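Local coordinates for protein blood group a-and b-cleaving endo-beta-galactosidase (Streptococcus pneumoniae, PDB 2YGL) that probably binds blood-group sugars through two tandem family 51 carbohydrate-binding modules, which belong to an endo-beta-galactosidase that cleaves blood group A and B antigens, at residues A[63-68]-A[159-164]; A[87-92]-A[101-106]. All blocks are in the same frame, centred on the assembly; numbering follows the deposited sequence.

Contact 1 of 2, residues A[63-68]-A[159-164]; sequences TVADSP and DEVVFA. With CA (calcium ion), chain C.
Ala65 and Asp159 meet methyl to methylene beside a strand pair, Ala65 CB lying 3.9 Å from Asp159 CB. From that CB, the Asp159 side chain turns beside its own backbone N (chi1 -65°), which carries the carboxylate out to the calcium ion. Its tip binds through one oxygen, OD2 standing 2.3 Å from the metal, while OD1 probably accepts from Val102 N. The carbonyl behind this side chain is also held: Ala65 N donates to Asp159 O at 3.2 Å, and Val64 CA adds a CH...O contact. Asp159 O also takes a weak bond from Val161 N, closing an inverse gamma turn centred on Glu160. Further along, Thr63 N donates to Val161 O (2.9 Å), and Thr63 CG2 runs beside Val161 CB to reach the edge of the Phe163 ring at CE1. On the other face Val64 CG2 lies 3.7 Å from Glu160 OE2, an oxygen hydrogen-bonded to Thr35. His155, Val102 and Ala152 supply carbonyl ligands to the calcium. Strands 60-64 and 160-171 pair antiparallel in one sheet of the beta-sandwich; strand 145-151 of the other sheet packs against Thr63, Ala65 and Phe163, whereas strand 45-48 covers Val162 and Ala164.

Contact 2 of 2, residues A[87-92]-A[101-106]; sequences IGIDQS and AVVDRI. With CA (calcium ion), chain C.
Ile89 lays its CD1 methyl over one face of the Ala101-Val102 peptide, 3.3 Å from Ala101 O and 3.6 Å from Ala101 C. A second flat group, the Asp90 carboxylate, lies beyond the touching residues: Ser92 N and Ser92 OG reach its OD2 from opposite faces, both on the anti side, the backbone bond making an Asx turn. Its OD1 accepts from Ser46 N, so the carboxylate is fixed at both oxygens. The Ile89 side chain gets to the 101-103 backbone by being extended: CG1 is set beside the backbone N (chi1 -61°) and CD1 continues nearly straight outward. On the way it slides past Val103, which points in the opposite direction, with Ile89 CD1 3.9 Å from Val103 CG2; Ala101 CB touches the same methyl.

Such interlocked aliphatic groups fill the space between the two sheets of a beta-sandwich module. Strand 82-87 belongs to one sheet and strand 105-110 to the other, and the chain turns a corner at Gly88, which has no side chain. Before the corner, Ile87 meets Ile106 tip to tip, Ile87 CD1 lying 3.9 Å from Ile106 CG2, while the extended Ile106 side chain brings its CD1 to 4.0 Å from Ile87 CB. Phe163 of strand 160-171 touches both isoleucines, and Val161 touches Val103. Between Val103 and Ile106 the chain makes a classic beta bulge, in which Asp104 and Arg105 both face Phe151, the arginine in a cation-pi contact. The Val102 side chain points away from 87-92, and its carbonyl O binds the calcium ion at 2.2 Å.

Contact 2 is nested in the loop closed by contact 1: along the chain come 63-68, 87-92, 101-106 and 159-164. Their centres lie about 7 Å apart in the first of the two NPCBM modules. Contact 1 joins strands 60-64 and 160-171 within the six-stranded sheet, whereas contact 2 crosses from that sheet, by way of strand 82-87, to strand 105-110 of the five-stranded one. They meet directly where Asp90 N probably donates to Glu160 O (2.7 Å). Both also reach the same calcium ion and two waters bound to it, so the metal ties together chain parts distant in sequence at one end of the sandwich, consistent with a structural role.

Contact 1 of 2, residues A[63-68]-A[159-164]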
ATOM      1  N   THR A  63      -5.832  -1.674  30.373  1.00 18.17           N
ATOM      2  CA  THR A  63      -5.589  -2.982  30.978  1.00 18.01           C
ATOM      3  C   THR A  63      -5.052  -2.866  32.408  1.00 18.01           C
ATOM      4  O   THR A  63      -4.796  -1.763  32.901  1.00 18.07           O
ATOM      5  CB  THR A  63      -4.621  -3.838  30.107  1.00 18.01           C
ATOM      6  OG1 THR A  63      -4.602  -5.189  30.583  1.00 17.74           O
ATOM      7  CG2 THR A  63      -3.195  -3.266  30.120  1.00 17.90           C
ATOM      8  N   VAL A  64      -4.911  -4.015  33.066  1.00 17.85           N
ATOM      9  CA  VAL A  64      -4.138  -4.128  34.296  1.00 17.80           C
ATOM     10  C   VAL A  64      -2.915  -4.999  33.990  1.00 17.96           C
ATOM     11  O   VAL A  64      -3.043  -6.080  33.409  1.00 17.70           O
ATOM     12  CB  VAL A  64      -4.969  -4.735  35.457  1.00 17.90           C
ATOM     13  CG1 VAL A  64      -4.084  -5.052  36.661  1.00 17.50           C
ATOM     14  CG2 VAL A  64      -6.085  -3.787  35.863  1.00 17.46           C
ATOM     15  N   ALA A  65      -1.736  -4.511  34.367  1.00 18.03           N
ATOM     16  CA  ALA A  65      -0.485  -5.217  34.114  1.00 18.47           C
ATOM     17  C   ALA A  65      -0.411  -6.552  34.860  1.00 18.84           C
ATOM     18  O   ALA A  65      -1.008  -6.717  35.927  1.00 18.80           O
ATOM     19  CB  ALA A  65       0.704  -4.330  34.471  1.00 18.27           C
ATOM     20  N   ASP A  66       0.309  -7.505  34.274  1.00 19.35           N
ATOM     21  CA  ASP A  66       0.574  -8.790  34.917  1.00 19.90           C
ATOM     22  C   ASP A  66       2.048  -9.151  34.710  1.00 20.05           C
ATOM     23  O   ASP A  66       2.907  -8.270  34.759  1.00 20.03           O
ATOM     24  CB  ASP A  66      -0.363  -9.878  34.377  1.00 20.14           C
ATOM     25  CG  ASP A  66      -0.756 -10.898  35.439  1.00 20.65           C
ATOM     26  OD1 ASP A  66      -0.285 -10.788  36.592  1.00 21.47           O
ATOM     27  OD2 ASP A  66      -1.547 -11.811  35.124  1.00 21.25           O
ATOM     28  N   SER A  67       2.348 -10.426  34.470  1.00 20.30           N
ATOM     29  CA  SER A  67       3.742 -10.848  34.288  1.00 20.57           C
ATOM     30  C   SER A  67       4.004 -11.747  33.066  1.00 20.43           C
ATOM     31  O   SER A  67       4.511 -12.856  33.218  1.00 20.68           O
ATOM     32  CB  SER A  67       4.264 -11.513  35.569  1.00 20.73           C
ATOM     33  OG  SER A  67       4.468 -10.550  36.589  1.00 21.39           O
ATOM     34  N   PRO A  68       3.683 -11.265  31.847  1.00 20.35           N
ATOM     35  CA  PRO A  68       3.039  -9.987  31.538  1.00 20.16           C
ATOM     36  C   PRO A  68       1.545 -10.101  31.232  1.00 20.09           C
ATOM     37  O   PRO A  68       1.035 -11.201  31.007  1.00 19.97           O
ATOM     38  CB  PRO A  68       3.778  -9.530  30.279  1.00 20.15           C
ATOM     39  CG  PRO A  68       4.212 -10.820  29.599  1.00 20.15           C
ATOM     40  CD  PRO A  68       4.171 -11.934  30.624  1.00 20.16           C
ATOM     41  N   ASP A 159      -2.199  -0.973  38.938  1.00 18.56           N
ATOM     42  CA  ASP A 159      -1.454  -0.938  37.675  1.00 18.33           C
ATOM     43  C   ASP A 159      -2.358  -0.751  36.457  1.00 18.00           C
ATOM     44  O   ASP A 159      -2.444  -1.621  35.588  1.00 17.70           O
ATOM     45  CB  ASP A 159      -0.598  -2.194  37.516  1.00 18.39           C
ATOM     46  CG  ASP A 159       0.503  -2.287  38.553  1.00 18.95           C
ATOM     47  OD1 ASP A 159       0.746  -1.306  39.294  1.00 18.40           O
ATOM     48  OD2 ASP A 159       1.139  -3.356  38.622  1.00 19.85           O
ATOM     49  N   GLU A 160      -3.011   0.407  36.404  1.00 17.81           N
ATOM     50  CA  GLU A 160      -3.927   0.747  35.325  1.00 17.60           C
ATOM     51  C   GLU A 160      -3.142   1.245  34.115  1.00 17.45           C
ATOM     52  O   GLU A 160      -3.071   2.452  33.862  1.00 17.52           O
ATOM     53  CB  GLU A 160      -4.925   1.818  35.794  1.00 17.85           C
ATOM     54  CG  GLU A 160      -5.794   1.407  36.980  1.00 17.96           C
ATOM     55  CD  GLU A 160      -6.923   0.476  36.590  1.00 18.78           C
ATOM     56  OE1 GLU A 160      -7.620   0.756  35.591  1.00 19.46           O
ATOM     57  OE2 GLU A 160      -7.119  -0.536  37.293  1.00 19.47           O
ATOM     58  N   VAL A 161      -2.539   0.309  33.381  1.00 16.97           N
ATOM     59  CA  VAL A 161      -1.773   0.645  32.184  1.00 16.59           C
ATOM     60  C   VAL A 161      -2.723   0.988  31.047  1.00 16.53           C
ATOM     61  O   VAL A 161      -3.638   0.220  30.732  1.00 16.33           O
ATOM     62  CB  VAL A 161      -0.803  -0.495  31.758  1.00 16.63           C
ATOM     63  CG1 VAL A 161      -0.238  -0.250  30.358  1.00 16.32           C
ATOM     64  CG2 VAL A 161       0.332  -0.633  32.759  1.00 16.28           C
ATOM     65  N   VAL A 162      -2.510   2.155  30.449  1.00 16.44           N
ATOM     66  CA  VAL A 162      -3.255   2.547  29.262  1.00 16.46           C
ATOM     67  C   VAL A 162      -2.341   2.757  28.066  1.00 16.60           C
ATOM     68  O   VAL A 162      -1.263   3.355  28.177  1.00 16.39           O
ATOM     69  CB  VAL A 162      -4.138   3.806  29.481  1.00 16.36           C
ATOM     70  CG1 VAL A 162      -5.366   3.463  30.313  1.00 16.31           C
ATOM     71  CG2 VAL A 162      -3.341   4.948  30.105  1.00 16.28           C
ATOM     72  N   PHE A 163      -2.781   2.231  26.931  1.00 16.71           N
ATOM     73  CA  PHE A 163      -2.158   2.502  25.652  1.00 17.05           C
ATOM     74  C   PHE A 163      -3.038   3.559  24.984  1.00 17.34           C
ATOM     75  O   PHE A 163      -3.899   3.244  24.160  1.00 17.14           O
ATOM     76  CB  PHE A 163      -2.051   1.212  24.823  1.00 17.06           C
ATOM     77  CG  PHE A 163      -1.247   0.117  25.495  1.00 17.08           C
ATOM     78  CD1 PHE A 163      -1.842  -0.740  26.422  1.00 16.58           C
ATOM     79  CD2 PHE A 163       0.105  -0.053  25.203  1.00 17.14           C
ATOM     80  CE1 PHE A 163      -1.099  -1.750  27.048  1.00 16.67           C
ATOM     81  CE2 PHE A 163       0.855  -1.061  25.822  1.00 17.04           C
ATOM     82  CZ  PHE A 163       0.250  -1.908  26.746  1.00 16.70           C
ATOM     83  N   ALA A 164      -2.829   4.812  25.385  1.00 17.74           N
ATOM     84  CA  ALA A 164      -3.653   5.936  24.944  1.00 18.48           C
ATOM     85  C   ALA A 164      -3.409   6.278  23.481  1.00 18.90           C
ATOM     86  O   ALA A 164      -2.258   6.366  23.042  1.00 18.96           O
ATOM     87  CB  ALA A 164      -3.405   7.160  25.822  1.00 18.29           C
TER
HETATM   88 CA    CA C1413       2.850  -3.300  40.175  1.00 26.43          CA
HETATM   89  O   HOH W   1      -6.347   0.693  32.724  1.00 13.50           O
HETATM   90  O   HOH W   2       4.353  -3.678  41.821  1.00 23.55           O
HETATM   91  O   HOH W   3       1.563  -2.323  41.938  1.00 14.59           O

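Contact 2 of 2, residues A[87-92]-A[101-106]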
ATOM      1  N   ILE A  87       1.917   5.805  26.423  1.00 18.71           N
ATOM      2  CA  ILE A  87       1.815   4.853  27.530  1.00 18.04           C
ATOM      3  C   ILE A  87       2.051   5.500  28.887  1.00 17.65           C
ATOM      4  O   ILE A  87       2.805   6.463  29.009  1.00 17.43           O
ATOM      5  CB  ILE A  87       2.765   3.625  27.364  1.00 17.86           C
ATOM      6  CG1 ILE A  87       4.218   4.075  27.139  1.00 17.79           C
ATOM      7  CG2 ILE A  87       2.266   2.713  26.247  1.00 17.54           C
ATOM      8  CD1 ILE A  87       5.254   2.977  27.354  1.00 17.61           C
ATOM      9  N   GLY A  88       1.398   4.943  29.900  1.00 17.31           N
ATOM     10  CA  GLY A  88       1.553   5.381  31.281  1.00 16.89           C
ATOM     11  C   GLY A  88       0.489   4.732  32.139  1.00 16.64           C
ATOM     12  O   GLY A  88      -0.300   3.922  31.654  1.00 16.43           O
ATOM     13  N   ILE A  89       0.475   5.079  33.422  1.00 16.46           N
ATOM     14  CA  ILE A  89      -0.567   4.619  34.329  1.00 16.37           C
ATOM     15  C   ILE A  89      -1.691   5.649  34.313  1.00 16.59           C
ATOM     16  O   ILE A  89      -1.442   6.845  34.480  1.00 16.42           O
ATOM     17  CB  ILE A  89      -0.030   4.403  35.764  1.00 16.28           C
ATOM     18  CG1 ILE A  89       1.066   3.331  35.761  1.00 16.14           C
ATOM     19  CG2 ILE A  89      -1.167   4.006  36.711  1.00 16.27           C
ATOM     20  CD1 ILE A  89       1.871   3.239  37.051  1.00 15.99           C
ATOM     21  N   ASP A  90      -2.920   5.183  34.097  1.00 16.66           N
ATOM     22  CA  ASP A  90      -4.075   6.075  34.006  1.00 17.00           C
ATOM     23  C   ASP A  90      -4.272   6.908  35.273  1.00 17.24           C
ATOM     24  O   ASP A  90      -4.047   6.428  36.387  1.00 17.12           O
ATOM     25  CB  ASP A  90      -5.349   5.287  33.706  1.00 17.10           C
ATOM     26  CG  ASP A  90      -6.465   6.175  33.200  1.00 17.16           C
ATOM     27  OD1 ASP A  90      -6.481   6.486  31.990  1.00 17.91           O
ATOM     28  OD2 ASP A  90      -7.319   6.570  34.014  1.00 16.86           O
ATOM     29  N   GLN A  91      -4.695   8.157  35.086  1.00 17.37           N
ATOM     30  CA  GLN A  91      -4.944   9.084  36.192  1.00 17.59           C
ATOM     31  C   GLN A  91      -6.016   8.594  37.172  1.00 17.52           C
ATOM     32  O   GLN A  91      -6.061   9.048  38.313  1.00 17.37           O
ATOM     33  CB  GLN A  91      -5.313  10.471  35.652  1.00 17.60           C
ATOM     34  CG  GLN A  91      -4.139  11.239  35.054  1.00 18.29           C
ATOM     35  CD  GLN A  91      -3.186  11.760  36.112  1.00 19.15           C
ATOM     36  OE1 GLN A  91      -2.094  11.224  36.298  1.00 19.77           O
ATOM     37  NE2 GLN A  91      -3.604  12.799  36.822  1.00 19.20           N
ATOM     38  N   SER A  92      -6.857   7.663  36.723  1.00 17.67           N
ATOM     39  CA  SER A  92      -7.919   7.086  37.557  1.00 17.83           C
ATOM     40  C   SER A  92      -7.438   5.976  38.504  1.00 17.99           C
ATOM     41  O   SER A  92      -8.231   5.436  39.284  1.00 17.85           O
ATOM     42  CB  SER A  92      -9.051   6.544  36.675  1.00 17.92           C
ATOM     43  OG  SER A  92      -8.628   5.392  35.959  1.00 18.06           O
ATOM     44  N   ALA A 101       0.076   1.246  41.910  1.00 21.06           N
ATOM     45  CA  ALA A 101       0.483   1.965  40.692  1.00 20.54           C
ATOM     46  C   ALA A 101       2.004   1.938  40.456  1.00 20.20           C
ATOM     47  O   ALA A 101       2.646   2.981  40.298  1.00 20.03           O
ATOM     48  CB  ALA A 101      -0.061   3.407  40.687  1.00 20.54           C
ATOM     49  N   VAL A 102       2.565   0.731  40.440  1.00 19.83           N
ATOM     50  CA  VAL A 102       3.994   0.534  40.197  1.00 19.62           C
ATOM     51  C   VAL A 102       4.159  -0.477  39.066  1.00 19.46           C
ATOM     52  O   VAL A 102       3.943  -1.677  39.252  1.00 19.40           O
ATOM     53  CB  VAL A 102       4.748   0.073  41.476  1.00 19.53           C
ATOM     54  CG1 VAL A 102       6.221  -0.209  41.178  1.00 19.62           C
ATOM     55  CG2 VAL A 102       4.628   1.123  42.579  1.00 19.56           C
ATOM     56  N   VAL A 103       4.522   0.024  37.892  1.00 19.31           N
ATOM     57  CA  VAL A 103       4.670  -0.808  36.704  1.00 19.34           C
ATOM     58  C   VAL A 103       6.146  -0.899  36.338  1.00 19.59           C
ATOM     59  O   VAL A 103       6.795   0.116  36.082  1.00 19.38           O
ATOM     60  CB  VAL A 103       3.827  -0.262  35.520  1.00 19.32           C
ATOM     61  CG1 VAL A 103       4.175  -0.972  34.207  1.00 19.31           C
ATOM     62  CG2 VAL A 103       2.339  -0.406  35.828  1.00 18.85           C
ATOM     63  N   ASP A 104       6.666  -2.123  36.332  1.00 19.78           N
ATOM     64  CA  ASP A 104       8.081  -2.366  36.069  1.00 20.29           C
ATOM     65  C   ASP A 104       8.480  -2.034  34.633  1.00 20.20           C
ATOM     66  O   ASP A 104       9.502  -1.388  34.407  1.00 20.12           O
ATOM     67  CB  ASP A 104       8.450  -3.818  36.399  1.00 20.50           C
ATOM     68  CG  ASP A 104       8.682  -4.049  37.890  1.00 21.73           C
ATOM     69  OD1 ASP A 104       8.261  -3.208  38.720  1.00 22.56           O
ATOM     70  OD2 ASP A 104       9.290  -5.088  38.233  1.00 22.98           O
ATOM     71  N   ARG A 105       7.661  -2.456  33.671  1.00 20.32           N
ATOM     72  CA  ARG A 105       8.031  -2.385  32.262  1.00 20.54           C
ATOM     73  C   ARG A 105       6.819  -2.467  31.331  1.00 20.51           C
ATOM     74  O   ARG A 105       5.861  -3.190  31.603  1.00 20.39           O
ATOM     75  CB  ARG A 105       8.996  -3.530  31.943  1.00 20.52           C
ATOM     76  CG  ARG A 105       9.838  -3.340  30.705  1.00 21.42           C
ATOM     77  CD  ARG A 105      10.999  -4.328  30.680  1.00 21.86           C
ATOM     78  NE  ARG A 105      10.590  -5.708  30.420  1.00 22.02           N
ATOM     79  CZ  ARG A 105      10.480  -6.656  31.351  1.00 22.37           C
ATOM     80  NH1 ARG A 105      10.741  -6.391  32.624  1.00 23.09           N
ATOM     81  NH2 ARG A 105      10.115  -7.879  31.004  1.00 22.07           N
ATOM     82  N   ILE A 106       6.877  -1.713  30.236  1.00 20.57           N
ATOM     83  CA  ILE A 106       5.927  -1.855  29.136  1.00 20.88           C
ATOM     84  C   ILE A 106       6.710  -2.118  27.851  1.00 21.23           C
ATOM     85  O   ILE A 106       7.665  -1.400  27.541  1.00 21.24           O
ATOM     86  CB  ILE A 106       5.014  -0.606  28.969  1.00 20.78           C
ATOM     87  CG1 ILE A 106       4.159  -0.387  30.225  1.00 20.74           C
ATOM     88  CG2 ILE A 106       4.114  -0.754  27.733  1.00 20.98           C
ATOM     89  CD1 ILE A 106       3.456   0.967  30.285  1.00 20.64           C
TER
HETATM   90 CA    CA C1413       2.850  -3.300  40.175  1.00 26.43          CA
HETATM   91  O   HOH W   2       4.353  -3.678  41.821  1.00 23.55           O
HETATM   92  O   HOH W   3       1.563  -2.323  41.938  1.00 14.59           O